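Lambda integrase (Enterobacteria phage lambda, PDB 1AE9) catalyses, through the catalytic domain described here, the site-specific recombination that integrates the phage genome into the host chromosome and, with excisionase, excises it. Local coordinates at residues 32-44 / 53-66. Sequence-based numbering, arbitrary orientation.
Sequences VTGQRVGDLCEMK and LYVEQSKTGVKIAI
In the predicted active site of this tyrosine recombinase, R36, at the N-cap of helix 37-42, meets Q57 and K59 on the turn between strands 52-56 and 63-67. R36 is extended from CG to NE, which carries its guanidinium to the Q57 amide, the two planes perpendicular. R36 NH1 donates to Q57 OE1 at 3.0 Å; the oxygen lies in the guanidinium plane, but R36 NH1 sits above the carbonyl plane. T60 OG1 donates to Q57 OE1 in the carbonyl plane, on a lone pair, at 2.9 Å, and water 1 links Q57 OE1 to R36 NH2. The methylene CD of K59 lies over one guanidinium face. At the other end of the same amide, Q57 NE2 donates in the carbonyl plane of Q35, on a lone pair of Q35 OE1 (2.8 Å), though that oxygen stands tilted from the Q57 amide plane; Q57 NE2 also hydrogen-bonds L155 O. Here the antiparallel hairpin of the catalytic domain packs against the helical part: R36 lies beside R135 and H157, also predicted catalytic, while K59 NZ pairs with D127 of the second subunit. From helix 37-42, D39 grips the start of the turn. D39 OD1 takes S58 N on the syn side, 2.9 Å away and nearly straight (171°), and S58 OG, also at 2.9 Å; water 2 joins D39 OD2 to K59 N. Deeper in, Q35 bends at chi2 (-48°), and its NE2 donates to T33 O and L154 O alongside the I64 and I66 CD1 methyls. M43 lays SD against L53 CD2 (3.9 Å) and CE against V55 CG2 (3.9 Å).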
loop_
_atom_site.group_PDB
_atom_site.type_symbol
_atom_site.label_atom_id
_atom_site.label_comp_id
_atom_site.label_asym_id
_atom_site.label_seq_id
_atom_site.Cartn_x
_atom_site.Cartn_y
_atom_site.Cartn_z
ATOM N N VAL A 32 1.219 -1.816 -24.459
ATOM C CA VAL A 32 2.107 -2.474 -25.407
ATOM C C VAL A 32 2.793 -3.752 -24.883
ATOM O O VAL A 32 3.185 -4.610 -25.677
ATOM C CB VAL A 32 3.129 -1.467 -26.024
ATOM C CG1 VAL A 32 4.275 -1.181 -25.074
ATOM C CG2 VAL A 32 3.639 -1.980 -27.360
ATOM N N THR A 33 2.950 -3.890 -23.565
ATOM C CA THR A 33 3.575 -5.100 -23.017
ATOM C C THR A 33 2.543 -6.060 -22.426
ATOM O O THR A 33 2.831 -7.242 -22.233
ATOM C CB THR A 33 4.635 -4.809 -21.908
ATOM O OG1 THR A 33 3.981 -4.346 -20.718
ATOM C CG2 THR A 33 5.661 -3.779 -22.368
ATOM N N GLY A 34 1.356 -5.542 -22.109
ATOM C CA GLY A 34 0.306 -6.362 -21.523
ATOM C C GLY A 34 0.601 -6.904 -20.124
ATOM O O GLY A 34 -0.127 -7.777 -19.630
ATOM N N GLN A 35 1.633 -6.375 -19.461
ATOM C CA GLN A 35 2.007 -6.851 -18.129
ATOM C C GLN A 35 1.235 -6.215 -16.972
ATOM O O GLN A 35 0.794 -5.064 -17.059
ATOM C CB GLN A 35 3.518 -6.696 -17.919
ATOM C CG GLN A 35 4.369 -7.477 -18.937
ATOM C CD GLN A 35 3.912 -8.924 -19.098
ATOM O OE1 GLN A 35 3.934 -9.714 -18.144
ATOM N NE2 GLN A 35 3.468 -9.271 -20.296
ATOM N N ARG A 36 1.035 -6.987 -15.905
ATOM C CA ARG A 36 0.327 -6.506 -14.722
ATOM C C ARG A 36 1.098 -5.312 -14.168
ATOM O O ARG A 36 2.326 -5.258 -14.295
ATOM C CB ARG A 36 0.256 -7.599 -13.664
ATOM C CG ARG A 36 -0.548 -8.831 -14.072
ATOM C CD ARG A 36 -0.654 -9.790 -12.900
ATOM N NE ARG A 36 -1.371 -11.025 -13.215
ATOM C CZ ARG A 36 -0.848 -12.057 -13.871
ATOM N NH1 ARG A 36 0.409 -12.022 -14.306
ATOM N NH2 ARG A 36 -1.574 -13.150 -14.061
ATOM N N VAL A 37 0.392 -4.382 -13.523
ATOM C CA VAL A 37 1.013 -3.178 -12.979
ATOM C C VAL A 37 2.166 -3.469 -12.007
ATOM O O VAL A 37 3.198 -2.777 -12.038
ATOM C CB VAL A 37 -0.042 -2.196 -12.370
ATOM C CG1 VAL A 37 -0.740 -2.812 -11.160
ATOM C CG2 VAL A 37 0.615 -0.851 -12.021
ATOM N N GLY A 38 2.026 -4.531 -11.207
ATOM C CA GLY A 38 3.077 -4.905 -10.273
ATOM C C GLY A 38 4.364 -5.179 -11.027
ATOM O O GLY A 38 5.447 -4.749 -10.619
ATOM N N ASP A 39 4.256 -5.856 -12.163
ATOM C CA ASP A 39 5.437 -6.157 -12.959
ATOM C C ASP A 39 5.972 -4.944 -13.713
ATOM O O ASP A 39 7.183 -4.818 -13.890
ATOM C CB ASP A 39 5.177 -7.334 -13.900
ATOM C CG ASP A 39 4.874 -8.615 -13.147
ATOM O OD1 ASP A 39 5.547 -8.879 -12.129
ATOM O OD2 ASP A 39 3.947 -9.344 -13.549
ATOM N N LEU A 40 5.092 -4.037 -14.133
ATOM C CA LEU A 40 5.545 -2.832 -14.827
ATOM C C LEU A 40 6.447 -2.042 -13.879
ATOM O O LEU A 40 7.504 -1.540 -14.274
ATOM C CB LEU A 40 4.364 -1.942 -15.228
ATOM C CG LEU A 40 3.409 -2.398 -16.331
ATOM C CD1 LEU A 40 2.274 -1.397 -16.426
ATOM C CD2 LEU A 40 4.131 -2.515 -17.661
ATOM N N CYS A 41 6.014 -1.932 -12.624
ATOM C CA CYS A 41 6.763 -1.204 -11.602
ATOM C C CYS A 41 8.109 -1.853 -11.240
ATOM O O CYS A 41 9.006 -1.179 -10.734
ATOM C CB CYS A 41 5.894 -1.013 -10.355
ATOM S SG CYS A 41 4.481 0.100 -10.613
ATOM N N GLU A 42 8.262 -3.145 -11.540
ATOM C CA GLU A 42 9.496 -3.880 -11.249
ATOM C C GLU A 42 10.546 -3.853 -12.377
ATOM O O GLU A 42 11.747 -4.004 -12.120
ATOM C CB GLU A 42 9.165 -5.334 -10.884
ATOM C CG GLU A 42 8.467 -5.508 -9.532
ATOM C CD GLU A 42 9.317 -5.009 -8.371
ATOM O OE1 GLU A 42 10.487 -5.445 -8.261
ATOM O OE2 GLU A 42 8.821 -4.178 -7.574
ATOM N N MET A 43 10.099 -3.620 -13.610
ATOM C CA MET A 43 10.977 -3.581 -14.783
ATOM C C MET A 43 12.152 -2.628 -14.643
ATOM O O MET A 43 11.978 -1.476 -14.244
ATOM C CB MET A 43 10.177 -3.189 -16.029
ATOM C CG MET A 43 9.048 -4.135 -16.365
ATOM S SD MET A 43 8.109 -3.551 -17.765
ATOM C CE MET A 43 7.053 -4.947 -18.030
ATOM N N LYS A 44 13.339 -3.102 -15.018
ATOM C CA LYS A 44 14.556 -2.298 -14.955
ATOM C C LYS A 44 15.264 -2.345 -16.297
ATOM O O LYS A 44 15.031 -3.250 -17.093
ATOM C CB LYS A 44 15.503 -2.817 -13.871
ATOM C CG LYS A 44 14.940 -2.777 -12.460
ATOM C CD LYS A 44 16.017 -3.096 -11.422
ATOM C CE LYS A 44 16.860 -4.312 -11.835
ATOM N NZ LYS A 44 16.062 -5.552 -12.101
ATOM N N LEU A 53 12.929 -7.616 -23.601
ATOM C CA LEU A 53 12.661 -7.222 -22.220
ATOM C C LEU A 53 12.246 -8.494 -21.486
ATOM O O LEU A 53 11.211 -9.092 -21.791
ATOM C CB LEU A 53 11.542 -6.171 -22.158
ATOM C CG LEU A 53 10.920 -5.838 -20.793
ATOM C CD1 LEU A 53 11.952 -5.286 -19.827
ATOM C CD2 LEU A 53 9.791 -4.850 -20.978
ATOM N N TYR A 54 13.103 -8.940 -20.573
ATOM C CA TYR A 54 12.865 -10.155 -19.796
ATOM C C TYR A 54 11.994 -9.868 -18.590
ATOM O O TYR A 54 12.315 -9.007 -17.779
ATOM C CB TYR A 54 14.199 -10.780 -19.366
ATOM C CG TYR A 54 14.946 -11.402 -20.521
ATOM C CD1 TYR A 54 15.644 -10.612 -21.431
ATOM C CD2 TYR A 54 14.893 -12.773 -20.746
ATOM C CE1 TYR A 54 16.261 -11.171 -22.542
ATOM C CE2 TYR A 54 15.507 -13.344 -21.851
ATOM C CZ TYR A 54 16.187 -12.537 -22.745
ATOM O OH TYR A 54 16.773 -13.102 -23.853
ATOM N N VAL A 55 10.903 -10.610 -18.467
ATOM C CA VAL A 55 9.968 -10.415 -17.376
ATOM C C VAL A 55 9.599 -11.704 -16.659
ATOM O O VAL A 55 9.188 -12.684 -17.295
ATOM C CB VAL A 55 8.639 -9.778 -17.904
ATOM C CG1 VAL A 55 7.571 -9.750 -16.814
ATOM C CG2 VAL A 55 8.897 -8.369 -18.435
ATOM N N GLU A 56 9.807 -11.732 -15.347
ATOM C CA GLU A 56 9.370 -12.876 -14.562
ATOM C C GLU A 56 8.205 -12.318 -13.770
ATOM O O GLU A 56 8.381 -11.455 -12.907
ATOM C CB GLU A 56 10.412 -13.412 -13.592
ATOM C CG GLU A 56 9.788 -14.540 -12.766
ATOM C CD GLU A 56 10.739 -15.234 -11.821
ATOM O OE1 GLU A 56 11.963 -15.037 -11.931
ATOM O OE2 GLU A 56 10.247 -15.995 -10.964
ATOM N N GLN A 57 7.007 -12.777 -14.085
ATOM C CA GLN A 57 5.828 -12.289 -13.411
ATOM C C GLN A 57 5.883 -12.627 -11.932
ATOM O O GLN A 57 6.049 -13.789 -11.548
ATOM C CB GLN A 57 4.585 -12.844 -14.092
ATOM C CG GLN A 57 4.566 -12.518 -15.597
ATOM C CD GLN A 57 3.270 -12.899 -16.264
ATOM O OE1 GLN A 57 2.505 -13.710 -15.740
ATOM N NE2 GLN A 57 2.997 -12.295 -17.410
ATOM N N SER A 58 5.749 -11.587 -11.112
ATOM C CA SER A 58 5.805 -11.684 -9.657
ATOM C C SER A 58 4.801 -12.660 -9.058
ATOM O O SER A 58 5.136 -13.444 -8.169
ATOM C CB SER A 58 5.597 -10.293 -9.032
ATOM O OG SER A 58 6.608 -9.379 -9.434
ATOM N N LYS A 59 3.575 -12.615 -9.555
ATOM C CA LYS A 59 2.514 -13.462 -9.047
ATOM C C LYS A 59 2.568 -14.928 -9.501
ATOM O O LYS A 59 2.489 -15.844 -8.683
ATOM C CB LYS A 59 1.165 -12.839 -9.422
ATOM C CG LYS A 59 -0.063 -13.606 -8.946
ATOM C CD LYS A 59 -1.345 -13.029 -9.562
ATOM C CE LYS A 59 -2.582 -13.850 -9.187
ATOM N NZ LYS A 59 -2.536 -15.252 -9.720
ATOM N N THR A 60 2.751 -15.137 -10.798
ATOM C CA THR A 60 2.745 -16.475 -11.382
ATOM C C THR A 60 4.081 -17.178 -11.576
ATOM O O THR A 60 4.114 -18.404 -11.694
ATOM C CB THR A 60 2.062 -16.435 -12.751
ATOM O OG1 THR A 60 2.849 -15.619 -13.635
ATOM C CG2 THR A 60 0.668 -15.843 -12.626
ATOM N N GLY A 61 5.163 -16.409 -11.674
ATOM C CA GLY A 61 6.469 -16.998 -11.887
ATOM C C GLY A 61 6.737 -17.262 -13.362
ATOM O O GLY A 61 7.792 -17.792 -13.714
ATOM N N VAL A 62 5.794 -16.889 -14.226
ATOM C CA VAL A 62 5.946 -17.084 -15.670
ATOM C C VAL A 62 7.068 -16.188 -16.182
ATOM O O VAL A 62 7.091 -14.994 -15.897
ATOM C CB VAL A 62 4.624 -16.771 -16.417
ATOM C CG1 VAL A 62 4.820 -16.801 -17.936
ATOM C CG2 VAL A 62 3.568 -17.769 -16.011
ATOM N N LYS A 63 8.008 -16.777 -16.913
ATOM C CA LYS A 63 9.154 -16.050 -17.458
ATOM C C LYS A 63 9.055 -15.879 -18.977
ATOM O O LYS A 63 9.131 -16.859 -19.721
ATOM C CB LYS A 63 10.452 -16.780 -17.097
ATOM C CG LYS A 63 10.859 -16.619 -15.648
ATOM C CD LYS A 63 12.082 -17.448 -15.298
ATOM C CE LYS A 63 11.741 -18.921 -15.268
ATOM N NZ LYS A 63 10.600 -19.197 -14.350
ATOM N N ILE A 64 8.936 -14.634 -19.436
ATOM C CA ILE A 64 8.815 -14.356 -20.866
ATOM C C ILE A 64 9.814 -13.319 -21.354
ATOM O O ILE A 64 10.260 -12.461 -20.591
ATOM C CB ILE A 64 7.386 -13.865 -21.226
ATOM C CG1 ILE A 64 7.047 -12.586 -20.456
ATOM C CG2 ILE A 64 6.357 -14.932 -20.899
ATOM C CD1 ILE A 64 5.673 -12.040 -20.774
ATOM N N ALA A 65 10.187 -13.420 -22.625
ATOM C CA ALA A 65 11.114 -12.473 -23.235
ATOM C C ALA A 65 10.284 -11.708 -24.266
ATOM O O ALA A 65 9.842 -12.285 -25.267
ATOM C CB ALA A 65 12.270 -13.217 -23.908
ATOM N N ILE A 66 10.035 -10.427 -23.994
ATOM C CA ILE A 66 9.214 -9.590 -24.869
ATOM C C ILE A 66 10.043 -8.800 -25.880
ATOM O O ILE A 66 10.926 -8.030 -25.502
ATOM C CB ILE A 66 8.342 -8.589 -24.043
ATOM C CG1 ILE A 66 7.609 -9.320 -22.908
ATOM C CG2 ILE A 66 7.310 -7.921 -24.950
ATOM C CD1 ILE A 66 6.824 -8.397 -21.978
HETATM O O HOH W 1 -0.254 -14.881 -15.931
HETATM O O HOH W 2 2.541 -10.686 -11.473
HETATM O O HOH W 3 8.220 -8.371 -12.106
#